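Local coordinates for Serine/threonine protein kinase (Mycobacterium tuberculosis, PDB 4ESQ), which is the extracellular sensor domain of the receptor kinase PknH, whose whole protein probably phosphorylates serine and threonine residues of proteins using ATP, at residues A[143-148]-A[155-160]. Numbering follows the deposited sequence.
Sequences VIDTQE and CQRAMS
Cys-155 pairs with Asp-145 through two backbone hydrogen bonds, Cys-155 N to Asp-145 O and Asp-145 N to Cys-155 O, both 2.8 Å long. The reciprocal pattern marks an antiparallel hydrogen-bonded pair. The Asp-145 carboxylate turns back over this pair: a chi1 of 41° wedges it over the backbone, bringing OD1 within 3.0 Å of Cys-155 CB. The same oxygen lies 2.9 Å from Cys-155 O, with no hydrogen to share unless the acid is protonated. Cys-155 SG forms the disulfide to Cys-172 on strand 165-173.

Gln-156 and Ile-144 share the opposite face of the sheet from Cys-155 and Asp-145, as a non-hydrogen-bonded pair with CA atoms 4.2 Å apart. Contact here is aliphatic, Gln-156 CG lying 3.8 Å from Ile-144 CG1. With CG anti to its backbone N (chi1 -173°), the extended Gln-156 chain carries its amide on, away from Ile-144, to Asn-178 OD1 (from NE2) and Gly-181 N (to OE1) near the start of helix 179-192.

Arg-157 returns to the Asp-145 face and pairs with Val-143: Arg-157 N donates to Val-143 O at 2.8 Å, and the reverse bond, Val-143 N to Arg-157 O, is longer at 3.0 Å and more bent (153° at the hydrogen). Arg-157 CB packs against Val-143 CG1. Bends at chi2 and chi3 take the guanidinium away from Asp-145, toward a salt bridge with Asp-168 and the carbonyls of Gly-52 and Val-169.

These three pairs join strands 141-147 and 154-162 of a hairpin in the PknH-like sensor domain. Chemically, backbone bonding supplies the polar grip, while disulfide and arginine tie the second strand to strand 165-173, and the arginine also to helix 51-54; the buried approach of Asp-145 OD1 to Cys-155 O might raise that acid's proton affinity, though Arg-157's nearby charge would oppose this.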
loop_
_atom_site.group_PDB
_atom_site.type_symbol
_atom_site.label_atom_id
_atom_site.label_comp_id
_atom_site.label_asym_id
_atom_site.label_seq_id
_atom_site.Cartn_x
_atom_site.Cartn_y
_atom_site.Cartn_z
ATOM N N VAL A 143 -7.931 -4.410 2.746
ATOM C CA VAL A 143 -8.103 -5.856 2.762
ATOM C C VAL A 143 -6.925 -6.467 3.493
ATOM O O VAL A 143 -5.798 -5.986 3.365
ATOM C CB VAL A 143 -8.246 -6.458 1.327
ATOM C CG1 VAL A 143 -6.950 -6.299 0.538
ATOM C CG2 VAL A 143 -8.653 -7.939 1.398
ATOM N N ILE A 144 -7.192 -7.507 4.278
ATOM C CA ILE A 144 -6.137 -8.219 4.985
ATOM C C ILE A 144 -5.804 -9.517 4.259
ATOM O O ILE A 144 -6.696 -10.265 3.871
ATOM C CB ILE A 144 -6.550 -8.499 6.443
ATOM C CG1 ILE A 144 -6.619 -7.184 7.221
ATOM C CG2 ILE A 144 -5.565 -9.437 7.113
ATOM C CD1 ILE A 144 -7.254 -7.337 8.577
ATOM N N ASP A 145 -4.518 -9.765 4.040
ATOM C CA ASP A 145 -4.104 -11.032 3.452
ATOM C C ASP A 145 -3.200 -11.776 4.421
ATOM O O ASP A 145 -2.432 -11.172 5.159
ATOM C CB ASP A 145 -3.424 -10.834 2.102
ATOM C CG ASP A 145 -2.505 -9.653 2.091
ATOM O OD1 ASP A 145 -1.755 -9.489 3.074
ATOM O OD2 ASP A 145 -2.546 -8.877 1.110
ATOM N N THR A 146 -3.307 -13.091 4.415
ATOM C CA THR A 146 -2.657 -13.906 5.429
ATOM C C THR A 146 -1.756 -14.915 4.749
ATOM O O THR A 146 -2.205 -15.650 3.869
ATOM C CB THR A 146 -3.713 -14.650 6.259
ATOM O OG1 THR A 146 -4.613 -13.699 6.849
ATOM C CG2 THR A 146 -3.059 -15.497 7.344
ATOM N N GLN A 147 -0.484 -14.945 5.138
ATOM C CA GLN A 147 0.457 -15.874 4.522
ATOM C C GLN A 147 0.285 -17.267 5.121
ATOM O O GLN A 147 0.183 -17.418 6.333
ATOM C CB GLN A 147 1.910 -15.406 4.686
ATOM C CG GLN A 147 2.919 -16.427 4.140
ATOM C CD GLN A 147 4.351 -15.911 4.054
ATOM O OE1 GLN A 147 4.760 -15.037 4.811
ATOM N NE2 GLN A 147 5.116 -16.458 3.116
ATOM N N GLU A 148 0.241 -18.285 4.271
ATOM C CA GLU A 148 0.077 -19.663 4.751
ATOM C C GLU A 148 1.128 -20.065 5.800
ATOM O O GLU A 148 2.208 -19.475 5.875
ATOM C CB GLU A 148 0.099 -20.649 3.579
ATOM C CG GLU A 148 1.491 -20.916 3.020
ATOM C CD GLU A 148 1.489 -21.919 1.878
ATOM O OE1 GLU A 148 0.691 -22.884 1.939
ATOM O OE2 GLU A 148 2.276 -21.739 0.916
ATOM N N CYS A 155 -0.735 -9.174 6.263
ATOM C CA CYS A 155 -0.580 -7.793 5.806
ATOM C C CYS A 155 -1.949 -7.178 5.635
ATOM O O CYS A 155 -2.885 -7.852 5.217
ATOM C CB CYS A 155 0.159 -7.726 4.472
ATOM S SG CYS A 155 1.863 -8.297 4.507
ATOM N N GLN A 156 -2.079 -5.900 5.969
ATOM C CA GLN A 156 -3.262 -5.165 5.543
ATOM C C GLN A 156 -2.883 -4.196 4.440
ATOM O O GLN A 156 -1.918 -3.428 4.571
ATOM C CB GLN A 156 -3.921 -4.398 6.688
ATOM C CG GLN A 156 -5.254 -3.760 6.264
ATOM C CD GLN A 156 -5.796 -2.768 7.275
ATOM O OE1 GLN A 156 -5.039 -2.000 7.863
ATOM N NE2 GLN A 156 -7.118 -2.775 7.474
ATOM N N ARG A 157 -3.626 -4.261 3.338
ATOM C CA ARG A 157 -3.497 -3.285 2.263
ATOM C C ARG A 157 -4.518 -2.178 2.499
ATOM O O ARG A 157 -5.656 -2.444 2.898
ATOM C CB ARG A 157 -3.754 -3.943 0.901
ATOM C CG ARG A 157 -2.645 -4.885 0.425
ATOM C CD ARG A 157 -1.452 -4.123 -0.129
ATOM N NE ARG A 157 -1.676 -3.582 -1.472
ATOM C CZ ARG A 157 -1.817 -2.291 -1.753
ATOM N NH1 ARG A 157 -1.787 -1.383 -0.773
ATOM N NH2 ARG A 157 -1.994 -1.900 -3.012
ATOM N N ALA A 158 -4.120 -0.933 2.265
ATOM C CA ALA A 158 -5.083 0.163 2.299
ATOM C C ALA A 158 -4.793 1.102 1.148
ATOM O O ALA A 158 -3.635 1.406 0.858
ATOM C CB ALA A 158 -5.011 0.913 3.616
ATOM N N MET A 159 -5.849 1.557 0.489
ATOM C CA MET A 159 -5.699 2.566 -0.550
ATOM C C MET A 159 -6.759 3.623 -0.352
ATOM O O MET A 159 -7.907 3.312 -0.031
ATOM C CB MET A 159 -5.838 1.951 -1.947
ATOM C CG MET A 159 -5.737 2.970 -3.080
ATOM S SD MET A 159 -5.797 2.201 -4.717
ATOM C CE MET A 159 -4.256 1.285 -4.709
ATOM N N SER A 160 -6.364 4.872 -0.530
ATOM C CA SER A 160 -7.320 5.969 -0.476
ATOM C C SER A 160 -6.897 7.035 -1.475
ATOM O O SER A 160 -5.877 6.900 -2.165
ATOM C CB SER A 160 -7.408 6.550 0.939
ATOM O OG SER A 160 -8.622 7.285 1.124
#